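Ripening-associated protein (Musa acuminata, PDB 4PIT) binds mannose-containing glycans as a jacalin-related lectin, and here holds dimannose in its sugar pockets. Local coordinates at residues Asp38-Val42 with Arg53-Gly59; Ile65-Glu71 with Thr96-Tyr101. The protein carries 1 engineered substitution. All coordinates share one frame; numbering follows the deposited sequence.

Contact 1. Residues Asp38-Val42 with Arg53-Gly59; sequences DGVDV and RHYGGSG. With MAN (alpha-D-mannopyranose), chain G.
Asp41 and His54 face each other across a non-hydrogen-bonded antiparallel pair, and their ends close the gap: His54 ND1 gives its proton to Asp41 OD1 at 2.6 Å, with the oxygen only 2° out of the imidazole plane. The carboxylate itself is turned 79° from the ring. At the ring's other nitrogen, NE2 donates to Gly57 O, 2.8 Å away and near the ring plane, though it meets that carbonyl from above its plane. With CG anti to the backbone N (chi1 -179°), the ring lies along its own strand and spans both acceptors, which fixes its rotation and probably favours the protonated imidazole. This is the looser side, for His54 is exposed to solvent. The two strands form a hairpin at the edge of one of the three four-stranded sheets of the jacalin-type beta-prism. Its opposite face is packed: Val40 is buried against Val29 and Leu132, while Val42 CG2 meets the edge of the Tyr55 ring at CE2, 4.2 Å away, and Tyr55 stacks with Phe18. Beyond Gly56 the pairing gives way to a loop, and Gly57 N still reaches Asp38 O at 3.0 Å. Asp38, in a classic beta bulge opposite Phe32, is buried and spends its carboxylate on mannose: OD1 accepts from O6 at 2.7 Å and OD2 from O4 at 2.6 Å. A water donating to the same Asp38 OD2 accepts from Gly59 N.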
# COMPACT_ATOMS: atom_id res chain seq x y z
N ASP B 38 0.07 20.66 3.18
CA ASP B 38 -0.25 21.32 4.44
C ASP B 38 -1.37 20.62 5.17
O ASP B 38 -1.39 20.60 6.38
CB ASP B 38 -0.68 22.76 4.14
CG ASP B 38 0.50 23.59 3.66
OD1 ASP B 38 0.82 23.52 2.43
OD2 ASP B 38 1.15 24.24 4.50
N GLY B 39 -2.35 20.12 4.45
CA GLY B 39 -3.48 19.54 5.13
C GLY B 39 -4.51 19.09 4.14
O GLY B 39 -4.31 19.18 2.92
N VAL B 40 -5.60 18.50 4.65
CA VAL B 40 -6.67 17.98 3.78
C VAL B 40 -8.03 18.18 4.43
O VAL B 40 -8.17 17.89 5.62
CB VAL B 40 -6.47 16.47 3.46
CG1 VAL B 40 -7.51 15.96 2.47
CG2 VAL B 40 -5.08 16.15 2.94
N ASP B 41 -9.06 18.59 3.63
CA ASP B 41 -10.44 18.63 4.06
C ASP B 41 -11.07 17.38 3.49
O ASP B 41 -10.92 17.15 2.29
CB ASP B 41 -11.22 19.84 3.57
CG ASP B 41 -10.99 21.15 4.26
OD1 ASP B 41 -10.36 21.15 5.34
OD2 ASP B 41 -11.47 22.17 3.75
N VAL B 42 -11.76 16.60 4.29
CA VAL B 42 -12.50 15.46 3.75
C VAL B 42 -13.94 15.77 3.97
O VAL B 42 -14.34 16.06 5.12
CB VAL B 42 -12.11 14.09 4.37
CG1 VAL B 42 -12.91 12.95 3.76
CG2 VAL B 42 -10.59 13.83 4.28
N ARG B 53 -14.27 17.49 7.63
CA ARG B 53 -13.25 17.48 8.67
C ARG B 53 -11.96 17.95 8.06
O ARG B 53 -11.61 17.49 6.97
CB ARG B 53 -13.08 16.07 9.27
CG ARG B 53 -14.34 15.65 10.02
CD ARG B 53 -14.24 14.31 10.67
NE ARG B 53 -15.53 13.92 11.23
CZ ARG B 53 -15.76 12.79 11.89
NH1 ARG B 53 -16.98 12.51 12.34
NH2 ARG B 53 -14.77 11.92 12.07
N HIS B 54 -11.22 18.81 8.79
CA HIS B 54 -9.93 19.33 8.37
C HIS B 54 -8.83 18.68 9.18
O HIS B 54 -8.90 18.65 10.42
CB HIS B 54 -9.84 20.88 8.56
CG HIS B 54 -8.51 21.42 8.11
ND1 HIS B 54 -8.25 21.63 6.76
CD2 HIS B 54 -7.39 21.71 8.82
CE1 HIS B 54 -6.98 22.05 6.70
NE2 HIS B 54 -6.44 22.15 7.91
N TYR B 55 -7.78 18.22 8.50
CA TYR B 55 -6.61 17.63 9.14
C TYR B 55 -5.36 18.34 8.67
O TYR B 55 -5.27 18.68 7.49
CB TYR B 55 -6.50 16.14 8.83
CG TYR B 55 -7.78 15.38 9.13
CD1 TYR B 55 -8.25 15.25 10.44
CD2 TYR B 55 -8.52 14.80 8.11
CE1 TYR B 55 -9.41 14.51 10.71
CE2 TYR B 55 -9.67 14.06 8.37
CZ TYR B 55 -10.12 13.93 9.67
OH TYR B 55 -11.25 13.15 9.86
N GLY B 56 -4.41 18.53 9.56
CA GLY B 56 -3.21 19.28 9.20
C GLY B 56 -3.39 20.77 9.48
O GLY B 56 -4.33 21.15 10.17
N GLY B 57 -2.49 21.57 8.94
CA GLY B 57 -2.40 23.01 9.17
C GLY B 57 -3.23 23.89 8.27
O GLY B 57 -4.03 23.40 7.45
N SER B 58 -3.00 25.20 8.37
CA SER B 58 -3.82 26.18 7.65
C SER B 58 -3.19 26.75 6.37
O SER B 58 -3.85 27.55 5.70
CB SER B 58 -4.18 27.33 8.58
OG SER B 58 -2.98 27.92 9.05
N GLY B 59 -1.97 26.36 6.04
CA GLY B 59 -1.26 26.88 4.88
C GLY B 59 -1.61 26.21 3.56
O GLY B 59 -2.44 25.30 3.52
C1 MAN G . 4.72 27.65 0.77
C2 MAN G . 3.33 28.28 0.79
C3 MAN G . 2.65 28.08 2.14
C4 MAN G . 2.67 26.62 2.58
C5 MAN G . 4.09 26.05 2.53
C6 MAN G . 4.15 24.56 2.80
O2 MAN G . 2.56 27.71 -0.26
O3 MAN G . 1.31 28.55 2.12
O4 MAN G . 2.19 26.55 3.91
O5 MAN G . 4.65 26.27 1.22
O6 MAN G . 3.40 23.81 1.84
O HOH W 1 0.22 24.74 7.02

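Contact 2. Residues Ile65-Glu71 with Thr96-Tyr101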
# COMPACT_ATOMS: atom_id res chain seq x y z
N ILE B 65 -10.80 17.35 -5.30
CA ILE B 65 -11.20 16.12 -5.95
C ILE B 65 -12.65 15.93 -5.60
O ILE B 65 -12.94 15.60 -4.44
CB ILE B 65 -10.34 14.90 -5.53
CG1 ILE B 65 -8.84 15.16 -5.80
CG2 ILE B 65 -10.84 13.61 -6.24
CD1 ILE B 65 -7.92 14.04 -5.22
N VAL B 66 -13.57 16.22 -6.52
CA VAL B 66 -15.00 16.10 -6.25
C VAL B 66 -15.49 14.87 -6.98
O VAL B 66 -15.47 14.84 -8.23
CB VAL B 66 -15.79 17.38 -6.68
CG1 VAL B 66 -17.27 17.29 -6.27
CG2 VAL B 66 -15.17 18.64 -6.11
N LEU B 67 -15.90 13.84 -6.24
CA LEU B 67 -16.32 12.59 -6.87
C LEU B 67 -17.66 12.70 -7.57
O LEU B 67 -18.66 13.10 -6.96
CB LEU B 67 -16.35 11.45 -5.84
CG LEU B 67 -15.01 11.19 -5.14
CD1 LEU B 67 -15.19 10.12 -4.03
CD2 LEU B 67 -13.94 10.76 -6.15
N GLN B 68 -17.68 12.31 -8.84
CA GLN B 68 -18.93 12.27 -9.62
C GLN B 68 -19.73 11.00 -9.24
O GLN B 68 -19.21 10.11 -8.55
CB GLN B 68 -18.60 12.30 -11.12
CG GLN B 68 -17.83 13.56 -11.53
CD GLN B 68 -16.99 13.35 -12.76
OE1 GLN B 68 -15.75 13.23 -12.70
NE2 GLN B 68 -17.63 13.34 -13.92
N GLU B 69 -21.00 10.90 -9.68
CA GLU B 69 -21.76 9.68 -9.40
C GLU B 69 -21.04 8.53 -10.10
O GLU B 69 -20.57 8.70 -11.24
CB GLU B 69 -23.23 9.81 -9.87
CG GLU B 69 -24.15 8.69 -9.36
CD GLU B 69 -24.31 8.53 -7.86
OE1 GLU B 69 -24.37 9.56 -7.15
OE2 GLU B 69 -24.40 7.37 -7.40
N GLY B 70 -20.83 7.45 -9.37
CA GLY B 70 -20.13 6.27 -9.88
C GLY B 70 -18.61 6.39 -9.90
O GLY B 70 -17.94 5.55 -10.49
N GLU B 71 -18.07 7.46 -9.29
CA GLU B 71 -16.62 7.66 -9.24
C GLU B 71 -16.14 7.36 -7.84
O GLU B 71 -16.75 7.81 -6.86
CB GLU B 71 -16.27 9.09 -9.63
CG GLU B 71 -14.78 9.33 -9.84
CD GLU B 71 -14.39 10.75 -10.23
OE1 GLU B 71 -15.25 11.65 -10.14
OE2 GLU B 71 -13.22 10.95 -10.61
N THR B 96 -8.83 7.94 -9.42
CA THR B 96 -10.18 7.42 -9.35
C THR B 96 -10.33 6.48 -10.54
O THR B 96 -9.42 6.37 -11.36
CB THR B 96 -11.27 8.50 -9.34
OG1 THR B 96 -11.37 9.06 -10.66
CG2 THR B 96 -11.07 9.57 -8.27
N ASN B 97 -11.48 5.83 -10.65
CA ASN B 97 -11.74 4.98 -11.80
C ASN B 97 -11.94 5.84 -13.06
O ASN B 97 -12.00 5.28 -14.16
CB ASN B 97 -12.96 4.10 -11.52
CG ASN B 97 -14.21 4.89 -11.19
OD1 ASN B 97 -14.20 5.83 -10.40
ND2 ASN B 97 -15.34 4.51 -11.78
N LYS B 98 -12.01 7.18 -12.92
CA LYS B 98 -12.21 8.10 -14.04
C LYS B 98 -10.91 8.82 -14.43
O LYS B 98 -10.67 9.00 -15.63
CB LYS B 98 -13.33 9.11 -13.75
CG LYS B 98 -14.68 8.42 -13.54
CD LYS B 98 -15.87 9.19 -14.11
CE LYS B 98 -17.15 8.36 -14.13
NZ LYS B 98 -17.00 7.06 -14.86
N LYS B 99 -10.07 9.23 -13.45
CA LYS B 99 -8.83 9.90 -13.81
C LYS B 99 -7.86 10.02 -12.66
O LYS B 99 -8.20 9.71 -11.53
CB LYS B 99 -9.11 11.30 -14.37
CG LYS B 99 -9.87 12.20 -13.44
CD LYS B 99 -9.64 13.64 -13.89
CE LYS B 99 -10.81 14.53 -13.61
N ALA B 100 -6.68 10.54 -12.96
CA ALA B 100 -5.63 10.80 -11.98
C ALA B 100 -5.69 12.26 -11.52
O ALA B 100 -5.97 13.18 -12.31
CB ALA B 100 -4.27 10.50 -12.59
N TYR B 101 -5.42 12.48 -10.22
CA TYR B 101 -5.42 13.81 -9.64
C TYR B 101 -4.09 14.06 -8.99
O TYR B 101 -3.58 13.20 -8.25
CB TYR B 101 -6.55 13.97 -8.60
CG TYR B 101 -7.95 13.85 -9.17
CD1 TYR B 101 -8.55 12.61 -9.34
CD2 TYR B 101 -8.69 14.99 -9.50
CE1 TYR B 101 -9.84 12.49 -9.84
CE2 TYR B 101 -10.00 14.88 -9.99
CZ TYR B 101 -10.57 13.62 -10.15
OH TYR B 101 -11.84 13.44 -10.63
O HOH W 2 -14.22 14.73 -10.61
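Glu71 OE2 accepts two hydroxyl protons from the facing segment, one from Thr96 OG1 at 2.6 Å and one from Tyr101 OH at 2.8 Å. Thr96 arrives on the anti lone pair, whereas Tyr101 comes in on the syn side, 16° out of the carboxylate plane. The other oxygen, OE1, turns back to its own segment and takes the Gln68 N-H on its anti lone pair in an almost straight bond of 2.8 Å (175° at the hydrogen). Glu71 can reach these partners because its chain runs extended from a CG anti to the backbone N (chi1 -170°). Its carboxylate is buried, and three donors would probably favour the charged form. The type II turn from Gln68 to Glu71 thus meets the hairpin bend between strands 86-96 and 100-104, so that the contact joins the end of an edge strand in one sheet of the beta-prism to an edge of the next. Thr96 OG1 does double work: it also accepts from Lys98 N and Lys99 N, an ST turn and ST motif that shape the bend. At the turn's tip Asn97 ND2 donates to Gly70 O at 3.1 Å, while its OD1 takes Tyr72 N. Nearer the strands the contact becomes apolar. Ile65 CG2 sits over the centre of the Tyr101 ring, a CH-pi contact 3.8 Å from the centroid, and Ile65 CD1 touches Tyr101 CB at 3.6 Å. A water lies 2.7 Å from both Tyr101 OH and Val66 O and bridges the two.

Followed from the N terminus, strand 37-46 turns into strand 49-56, and contact 1 closes this short hairpin, with ten residues between its segments. The chain then leaves through Gly57-Gly59 beside the mannose and enters strand 61-66, which lies at the far edge of the same sheet. From there the turn at Gln68-Glu71 leads into strand 73-83 of another sheet, and contact 2 closes a longer loop of 24 residues, mostly strand, when the bend after strand 86-96 returns to it. The two contacts are in series, neither nesting nor crossing. Their centres lie about 20 Å apart: contact 1 works within one sheet, contact 2 between two.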